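Local coordinates for protein acyl-CoA thioesterase II (Mycobacterium avium subsp. paratuberculosis, PDB 4R9Z) that probably hydrolyses fatty acyl-CoA thioesters to free fatty acid and coenzyme A, using a double hot-dog fold, at residues S6-V11 against A154-W158; I125-A129 against L236-R240; W225-V231 against N258-V264. One frame throughout, in Å; residues are numbered along the deposited sequence.

Contact 1: S6-V11 against A154-W158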
loop_
_atom_site.group_PDB
_atom_site.type_symbol
_atom_site.label_atom_id
_atom_site.label_comp_id
_atom_site.label_asym_id
_atom_site.label_seq_id
_atom_site.Cartn_x
_atom_site.Cartn_y
_atom_site.Cartn_z
ATOM N N SER B 6 5.451 13.123 28.901
ATOM C CA SER B 6 5.404 11.833 28.224
ATOM C C SER B 6 4.028 11.190 28.362
ATOM O O SER B 6 3.362 11.343 29.386
ATOM C CB SER B 6 6.475 10.895 28.777
ATOM O OG SER B 6 6.461 9.651 28.098
ATOM N N SER B 7 3.606 10.468 27.331
ATOM C CA SER B 7 2.278 9.866 27.334
ATOM C C SER B 7 2.317 8.406 26.911
ATOM O O SER B 7 1.298 7.848 26.512
ATOM C CB SER B 7 1.335 10.648 26.414
ATOM O OG SER B 7 1.826 10.683 25.084
ATOM N N LEU B 8 3.491 7.791 27.012
ATOM C CA LEU B 8 3.685 6.424 26.542
ATOM C C LEU B 8 2.821 5.453 27.337
ATOM O O LEU B 8 2.217 4.542 26.771
ATOM C CB LEU B 8 5.156 6.019 26.637
ATOM C CG LEU B 8 5.514 4.688 25.972
ATOM C CD1 LEU B 8 5.067 4.671 24.518
ATOM C CD2 LEU B 8 7.004 4.413 26.084
ATOM N N GLY B 9 2.774 5.648 28.650
ATOM C CA GLY B 9 1.974 4.803 29.513
ATOM C C GLY B 9 0.513 4.817 29.111
ATOM O O GLY B 9 -0.151 3.781 29.112
ATOM N N ASP B 10 0.013 5.995 28.755
ATOM C CA ASP B 10 -1.370 6.129 28.317
ATOM C C ASP B 10 -1.574 5.508 26.939
ATOM O O ASP B 10 -2.637 4.959 26.652
ATOM C CB ASP B 10 -1.789 7.598 28.311
ATOM C CG ASP B 10 -1.758 8.211 29.693
ATOM O OD1 ASP B 10 -1.906 7.453 30.676
ATOM O OD2 ASP B 10 -1.588 9.445 29.799
ATOM N N VAL B 11 -0.554 5.592 26.090
ATOM C CA VAL B 11 -0.624 4.984 24.766
ATOM C C VAL B 11 -0.645 3.466 24.872
ATOM O O VAL B 11 -1.520 2.810 24.306
ATOM C CB VAL B 11 0.552 5.419 23.869
ATOM C CG1 VAL B 11 0.631 4.545 22.625
ATOM C CG2 VAL B 11 0.415 6.887 23.496
ATOM N N ALA B 154 -1.959 13.499 23.092
ATOM C CA ALA B 154 -1.416 12.302 23.721
ATOM C C ALA B 154 -0.740 11.375 22.713
ATOM O O ALA B 154 0.277 10.751 23.016
ATOM C CB ALA B 154 -2.516 11.561 24.457
ATOM N N SER B 155 -1.320 11.284 21.522
ATOM C CA SER B 155 -0.788 10.430 20.465
ATOM C C SER B 155 0.565 10.909 19.933
ATOM O O SER B 155 1.299 10.143 19.307
ATOM C CB SER B 155 -1.791 10.342 19.321
ATOM O OG SER B 155 -3.046 10.855 19.727
ATOM N N LEU B 156 0.863 12.188 20.133
ATOM C CA LEU B 156 2.136 12.753 19.692
ATOM C C LEU B 156 3.262 12.726 20.734
ATOM O O LEU B 156 4.439 12.705 20.374
ATOM C CB LEU B 156 1.921 14.190 19.217
ATOM C CG LEU B 156 0.876 14.356 18.111
ATOM C CD1 LEU B 156 0.827 15.798 17.628
ATOM C CD2 LEU B 156 1.154 13.408 16.955
ATOM N N ARG B 157 2.905 12.722 22.016
ATOM C CA ARG B 157 3.898 12.910 23.081
ATOM C C ARG B 157 4.631 11.661 23.599
ATOM O O ARG B 157 5.479 11.777 24.487
ATOM C CB ARG B 157 3.234 13.614 24.273
ATOM C CG ARG B 157 2.799 15.046 23.981
ATOM C CD ARG B 157 2.328 15.777 25.237
ATOM N NE ARG B 157 0.925 15.521 25.559
ATOM C CZ ARG B 157 0.512 14.698 26.519
ATOM N NH1 ARG B 157 1.398 14.046 27.261
ATOM N NH2 ARG B 157 -0.787 14.532 26.742
ATOM N N TRP B 158 4.330 10.482 23.063
ATOM C CA TRP B 158 4.944 9.261 23.589
ATOM C C TRP B 158 6.327 8.972 23.019
ATOM O O TRP B 158 6.936 7.960 23.370
ATOM C CB TRP B 158 4.054 8.042 23.356
ATOM C CG TRP B 158 3.677 7.807 21.933
ATOM C CD1 TRP B 158 2.701 8.447 21.233
ATOM C CD2 TRP B 158 4.270 6.865 21.028
ATOM N NE1 TRP B 158 2.645 7.961 19.949
ATOM C CE2 TRP B 158 3.596 6.990 19.797
ATOM C CE3 TRP B 158 5.304 5.930 21.139
ATOM C CZ2 TRP B 158 3.921 6.216 18.687
ATOM C CZ3 TRP B 158 5.625 5.162 20.032
ATOM C CH2 TRP B 158 4.937 5.310 18.823
#
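The N-terminal helix 8-15 of the double hot-dog chain begins against the loop that leads into strand 159-163, with S7, L8 and V11 meeting A154, R157 and W158. The one hydrogen bond between the segments runs from S7 OG to A154 O, 2.6 Å long, in the carbonyl plane on a lone pair. S7 holds the N-cap position of the helix, yet its hydroxyl serves this loop carbonyl and makes no capping bond. With chi1 at 59°, OG sits between its own backbone N and carbonyl carbon, and there it also touches R157 CB at 3.4 Å. The guanidinium of R157 lies with one face over S7 OG, and NH1 packs on S7 CB at 3.5 Å. One helical turn of apolar side chains grips the W158 indole: L8 CD1 meets the six-membered ring at CE3 and V11 CG2 the pyrrole side at CD1, each at 3.6 Å and each oblique to the ring. A weak bond from W158 NE1 to S155 O ties the indole to its own loop. Helix 188-201 also packs against W158, through an edge-to-face pairing with Y197 and touches on L194 and M198, while S6 OG bonds to D181 O.

Contact 2: I125-A129 against L236-R240; sequences IMPEA and LFYDR
A Met-aromatic contact anchors the linker that follows strand 121-122: M126 of the loop 125-129 reaches the ring of F237 on strand 236-246, one of the strands of the C-terminal hot-dog domain. M126 SD stands 5.4 Å from the centroid of the F237 ring, obliquely, 36° off the ring normal. The nearest touch belongs to the methyl beyond it, M126 CE, 3.5 Å from F237 CB and 3.7 Å from F237 CG. M126 CG is anti to the backbone N (chi1 -177°) and the chain stays extended past it, which carries CE to the base of the phenyl ring although the side chain does not start out toward the strand. Farther out along the ring, P127 CD lies 4.0 Å from F237 CE1, and A129 CB comes to 3.8 Å from F237 CE2, so three residues of the loop share one phenyl group. P127 CG also rests 4.0 Å from D239 OD2, while D239 OD1 is engaged in a salt bridge with R173. The strand itself runs between strands 249-258 and 176-180; F237 meets W177 of the latter edge-to-face, and M126 packs on W177 of strand 176-180 and F257 of strand 249-258.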
loop_
_atom_site.group_PDB
_atom_site.type_symbol
_atom_site.label_atom_id
_atom_site.label_comp_id
_atom_site.label_asym_id
_atom_site.label_seq_id
_atom_site.Cartn_x
_atom_site.Cartn_y
_atom_site.Cartn_z
ATOM N N ILE B 125 20.657 1.298 1.743
ATOM C CA ILE B 125 21.642 1.637 2.756
ATOM C C ILE B 125 21.153 2.843 3.529
ATOM O O ILE B 125 20.689 3.821 2.947
ATOM C CB ILE B 125 23.028 1.941 2.142
ATOM C CG1 ILE B 125 23.460 0.813 1.200
ATOM C CG2 ILE B 125 24.067 2.168 3.233
ATOM C CD1 ILE B 125 23.435 -0.559 1.835
ATOM N N MET B 126 21.270 2.775 4.846
ATOM C CA MET B 126 20.844 3.873 5.689
ATOM C C MET B 126 21.726 5.087 5.458
ATOM O O MET B 126 22.953 4.980 5.475
ATOM C CB MET B 126 20.891 3.460 7.147
ATOM C CG MET B 126 20.401 4.513 8.086
ATOM S SD MET B 126 20.790 3.996 9.752
ATOM C CE MET B 126 20.717 5.562 10.582
ATOM N N PRO B 127 21.104 6.246 5.207
ATOM C CA PRO B 127 21.860 7.476 4.955
ATOM C C PRO B 127 22.712 7.887 6.150
ATOM O O PRO B 127 22.250 7.787 7.289
ATOM C CB PRO B 127 20.762 8.514 4.698
ATOM C CG PRO B 127 19.580 7.724 4.261
ATOM C CD PRO B 127 19.656 6.430 5.012
ATOM N N GLU B 128 23.938 8.337 5.898
ATOM C CA GLU B 128 24.763 8.877 6.970
ATOM C C GLU B 128 24.148 10.146 7.534
ATOM O O GLU B 128 23.707 11.021 6.788
ATOM C CB GLU B 128 26.184 9.151 6.496
ATOM C CG GLU B 128 26.899 7.933 5.962
ATOM C CD GLU B 128 28.275 8.271 5.435
ATOM O OE1 GLU B 128 28.729 9.409 5.678
ATOM O OE2 GLU B 128 28.902 7.403 4.789
ATOM N N ALA B 129 24.129 10.247 8.856
ATOM C CA ALA B 129 23.562 11.412 9.517
ATOM C C ALA B 129 24.251 11.659 10.853
ATOM O O ALA B 129 24.814 10.735 11.439
ATOM C CB ALA B 129 22.069 11.224 9.712
ATOM N N LEU B 236 15.798 5.494 16.343
ATOM C CA LEU B 236 15.464 4.967 15.025
ATOM C C LEU B 236 15.496 6.073 13.978
ATOM O O LEU B 236 15.035 7.188 14.227
ATOM C CB LEU B 236 14.079 4.317 15.030
ATOM C CG LEU B 236 13.852 3.032 15.823
ATOM C CD1 LEU B 236 12.534 2.410 15.409
ATOM C CD2 LEU B 236 14.995 2.065 15.605
ATOM N N PHE B 237 16.026 5.749 12.803
ATOM C CA PHE B 237 16.080 6.690 11.689
ATOM C C PHE B 237 14.830 6.564 10.825
ATOM O O PHE B 237 14.559 5.498 10.275
ATOM C CB PHE B 237 17.329 6.436 10.844
ATOM C CG PHE B 237 17.608 7.500 9.817
ATOM C CD1 PHE B 237 17.044 7.432 8.552
ATOM C CD2 PHE B 237 18.459 8.555 10.104
ATOM C CE1 PHE B 237 17.308 8.407 7.603
ATOM C CE2 PHE B 237 18.729 9.526 9.154
ATOM C CZ PHE B 237 18.151 9.455 7.907
ATOM N N TYR B 238 14.076 7.650 10.697
ATOM C CA TYR B 238 12.889 7.636 9.850
ATOM C C TYR B 238 13.029 8.629 8.710
ATOM O O TYR B 238 12.747 9.817 8.864
ATOM C CB TYR B 238 11.634 7.948 10.666
ATOM C CG TYR B 238 10.340 7.626 9.954
ATOM C CD1 TYR B 238 10.290 6.645 8.973
ATOM C CD2 TYR B 238 9.157 8.283 10.285
ATOM C CE1 TYR B 238 9.105 6.339 8.326
ATOM C CE2 TYR B 238 7.964 7.983 9.645
ATOM C CZ TYR B 238 7.946 7.009 8.667
ATOM O OH TYR B 238 6.767 6.703 8.026
ATOM N N ASP B 239 13.444 8.120 7.557
ATOM C CA ASP B 239 13.562 8.926 6.353
ATOM C C ASP B 239 12.171 9.224 5.808
ATOM O O ASP B 239 11.376 8.314 5.609
ATOM C CB ASP B 239 14.411 8.191 5.316
ATOM C CG ASP B 239 15.112 9.130 4.365
ATOM O OD1 ASP B 239 15.012 10.358 4.563
ATOM O OD2 ASP B 239 15.777 8.635 3.429
ATOM N N ARG B 240 11.884 10.502 5.574
ATOM C CA ARG B 240 10.557 10.934 5.140
ATOM C C ARG B 240 10.647 11.850 3.929
ATOM O O ARG B 240 11.538 12.694 3.846
ATOM C CB ARG B 240 9.828 11.675 6.265
ATOM C CG ARG B 240 9.764 10.943 7.594
ATOM C CD ARG B 240 9.083 11.802 8.667
ATOM N NE ARG B 240 9.838 13.014 8.972
ATOM C CZ ARG B 240 9.426 13.972 9.800
ATOM N NH1 ARG B 240 8.258 13.867 10.421
ATOM N NH2 ARG B 240 10.186 15.039 10.013
#

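Contact 3: W225-V231 against N258-V264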
loop_
_atom_site.group_PDB
_atom_site.type_symbol
_atom_site.label_atom_id
_atom_site.label_comp_id
_atom_site.label_asym_id
_atom_site.label_seq_id
_atom_site.Cartn_x
_atom_site.Cartn_y
_atom_site.Cartn_z
ATOM N N TRP B 225 5.269 -1.948 4.974
ATOM C CA TRP B 225 5.864 -3.253 4.726
ATOM C C TRP B 225 7.019 -3.469 5.696
ATOM O O TRP B 225 7.984 -2.704 5.711
ATOM C CB TRP B 225 6.342 -3.365 3.275
ATOM C CG TRP B 225 5.247 -3.187 2.273
ATOM C CD1 TRP B 225 4.521 -4.171 1.668
ATOM C CD2 TRP B 225 4.737 -1.946 1.770
ATOM N NE1 TRP B 225 3.596 -3.620 0.812
ATOM C CE2 TRP B 225 3.710 -2.256 0.858
ATOM C CE3 TRP B 225 5.054 -0.603 1.998
ATOM C CZ2 TRP B 225 3.000 -1.276 0.178
ATOM C CZ3 TRP B 225 4.346 0.367 1.320
ATOM C CH2 TRP B 225 3.329 0.024 0.420
ATOM N N PHE B 226 6.933 -4.499 6.508
ATOM C CA PHE B 226 7.918 -4.756 7.519
ATOM C C PHE B 226 9.068 -5.552 6.998
ATOM O O PHE B 226 8.901 -6.419 6.202
ATOM C CB PHE B 226 7.296 -5.454 8.696
ATOM C CG PHE B 226 6.273 -4.643 9.401
ATOM C CD1 PHE B 226 6.623 -3.709 10.330
ATOM C CD2 PHE B 226 4.951 -4.824 9.136
ATOM C CE1 PHE B 226 5.679 -2.985 10.971
ATOM C CE2 PHE B 226 3.999 -4.094 9.774
ATOM C CZ PHE B 226 4.370 -3.177 10.700
ATOM N N HIS B 227 10.252 -5.230 7.468
ATOM C CA HIS B 227 11.446 -5.860 6.984
ATOM C C HIS B 227 12.140 -6.618 8.086
ATOM O O HIS B 227 12.253 -7.816 8.050
ATOM C CB HIS B 227 12.357 -4.800 6.415
ATOM C CG HIS B 227 13.561 -5.333 5.736
ATOM N ND1 HIS B 227 14.765 -5.467 6.368
ATOM C CD2 HIS B 227 13.760 -5.733 4.470
ATOM C CE1 HIS B 227 15.651 -5.949 5.528
ATOM N NE2 HIS B 227 15.065 -6.119 4.368
ATOM N N GLY B 228 12.594 -5.895 9.077
ATOM C CA GLY B 228 13.359 -6.460 10.134
ATOM C C GLY B 228 12.689 -6.027 11.384
ATOM O O GLY B 228 11.829 -5.210 11.344
ATOM N N ARG B 229 13.063 -6.619 12.492
ATOM C CA ARG B 229 12.423 -6.311 13.761
ATOM C C ARG B 229 13.009 -5.058 14.405
ATOM O O ARG B 229 14.225 -4.905 14.508
ATOM C CB ARG B 229 12.532 -7.509 14.697
ATOM C CG ARG B 229 11.254 -7.782 15.455
ATOM C CD ARG B 229 11.358 -9.059 16.254
ATOM N NE ARG B 229 11.235 -10.223 15.381
ATOM C CZ ARG B 229 11.145 -11.476 15.814
ATOM N NH1 ARG B 229 11.156 -11.731 17.116
ATOM N NH2 ARG B 229 11.035 -12.471 14.942
ATOM N N ALA B 230 12.130 -4.163 14.836
ATOM C CA ALA B 230 12.542 -2.871 15.367
ATOM C C ALA B 230 13.161 -2.971 16.753
ATOM O O ALA B 230 12.686 -3.721 17.608
ATOM C CB ALA B 230 11.362 -1.919 15.399
ATOM N N VAL B 231 14.212 -2.186 16.973
ATOM C CA VAL B 231 14.845 -2.100 18.282
ATOM C C VAL B 231 14.483 -0.767 18.918
ATOM O O VAL B 231 15.086 0.259 18.605
ATOM C CB VAL B 231 16.371 -2.219 18.188
ATOM C CG1 VAL B 231 16.988 -2.037 19.555
ATOM C CG2 VAL B 231 16.764 -3.569 17.605
ATOM N N ASN B 258 16.856 0.770 12.140
ATOM C CA ASN B 258 17.480 0.693 13.459
ATOM C C ASN B 258 18.775 1.491 13.440
ATOM O O ASN B 258 19.368 1.672 12.376
ATOM C CB ASN B 258 17.763 -0.757 13.865
ATOM C CG ASN B 258 16.511 -1.519 14.243
ATOM O OD1 ASN B 258 15.577 -0.961 14.819
ATOM N ND2 ASN B 258 16.487 -2.807 13.925
ATOM N N ARG B 259 19.213 1.967 14.603
ATOM C CA ARG B 259 20.470 2.709 14.695
ATOM C C ARG B 259 21.626 1.908 14.109
ATOM O O ARG B 259 22.596 2.475 13.616
ATOM C CB ARG B 259 20.775 3.090 16.145
ATOM C CG ARG B 259 21.997 3.991 16.302
ATOM C CD ARG B 259 22.037 4.661 17.669
ATOM N NE ARG B 259 23.020 5.741 17.728
ATOM C CZ ARG B 259 23.082 6.643 18.703
ATOM N NH1 ARG B 259 22.209 6.601 19.702
ATOM N NH2 ARG B 259 24.011 7.589 18.681
ATOM N N THR B 260 21.506 0.585 14.145
ATOM C CA THR B 260 22.503 -0.291 13.543
ATOM C C THR B 260 22.503 -0.169 12.019
ATOM O O THR B 260 23.473 -0.545 11.356
ATOM C CB THR B 260 22.261 -1.761 13.922
ATOM O OG1 THR B 260 20.996 -2.194 13.401
ATOM C CG2 THR B 260 22.278 -1.925 15.435
ATOM N N GLY B 261 21.412 0.359 11.469
ATOM C CA GLY B 261 21.294 0.529 10.034
ATOM C C GLY B 261 20.502 -0.554 9.326
ATOM O O GLY B 261 20.428 -0.568 8.095
ATOM N N GLU B 262 19.927 -1.477 10.092
ATOM C CA GLU B 262 19.030 -2.469 9.511
ATOM C C GLU B 262 17.679 -1.825 9.198
ATOM O O GLU B 262 17.145 -1.052 10.001
ATOM C CB GLU B 262 18.839 -3.672 10.441
ATOM C CG GLU B 262 18.244 -4.893 9.736
ATOM C CD GLU B 262 17.809 -5.988 10.695
ATOM O OE1 GLU B 262 17.713 -5.712 11.911
ATOM O OE2 GLU B 262 17.567 -7.125 10.230
ATOM N N LEU B 263 17.147 -2.130 8.019
ATOM C CA LEU B 263 15.845 -1.618 7.609
ATOM C C LEU B 263 14.733 -2.233 8.461
ATOM O O LEU B 263 14.693 -3.445 8.671
ATOM C CB LEU B 263 15.603 -1.904 6.124
ATOM C CG LEU B 263 14.257 -1.467 5.540
ATOM C CD1 LEU B 263 14.147 0.049 5.502
ATOM C CD2 LEU B 263 14.087 -2.051 4.153
ATOM N N VAL B 264 13.836 -1.390 8.958
ATOM C CA VAL B 264 12.739 -1.859 9.789
ATOM C C VAL B 264 11.441 -1.961 8.988
ATOM O O VAL B 264 10.773 -2.996 8.992
ATOM C CB VAL B 264 12.527 -0.930 11.000
ATOM C CG1 VAL B 264 11.200 -1.236 11.690
ATOM C CG2 VAL B 264 13.685 -1.072 11.973
#
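The chain leaving strand 218-226 runs beside the start of strand 263-272, H227 N giving a 2.8 Å hydrogen bond to V264 O, with G228 and V264 nearest each other by their CA atoms. These are neighbouring antiparallel strands of the C-terminal hot-dog domain, and the second is entered through a type I beta turn, N258 to G261. V264 O takes a second, weak bond from G228 N. The imidazole of H227 is held by L263 in two ways: ND1 donates to L263 O at 3.1 Å with a bent N-H...O angle of 137°, and L263 CD2 makes a CH-pi contact over one ring face, 3.9 Å from the centroid. With CG anti to the backbone N (chi1 -173°), one face of the H227 ring is turned to L263, the two side chains crossing at about a right angle. H227 NE2 makes a weak bond to S245 O of the second subunit, whose S244 packs on L263, so this corner also belongs to the dimer interface. Farther along the loop, A230 CB rests 3.8 Å from V264 CG1, with T191 and V195 of helix 188-201 also against A230. The amide of N258 clasps the outgoing chain with both its ends: ND2 donates to R229 O at 3.1 Å, the acceptor lying in the amide plane, while N258 OD1 receives V231 N at 2.8 Å, from above the carbonyl plane.

Contacts 2 and 3 are neighbours, their centres 11 Å apart, and they touch: M126 SD packs on G261 CA at 3.5 Å, so the linker lies against the turn of contact 3 as well as strand 236-246. Contact 1 stands apart, its centre about 22 Å from that of contact 3 and 24 Å from that of contact 2. Contacts 1 and 3 are partly buried, whereas contact 2 is a surface contact. Their chemistry differs accordingly: contact 2 is mainly apolar and sulfur-aromatic, with no hydrogen bond between its segments, contact 1 joins one hydroxyl bond to indole packing, and contact 3 is rich in backbone and amide bonds. Helix 188-201 borders both contacts 1 and 3, but the second subunit reaches contact 3 alone.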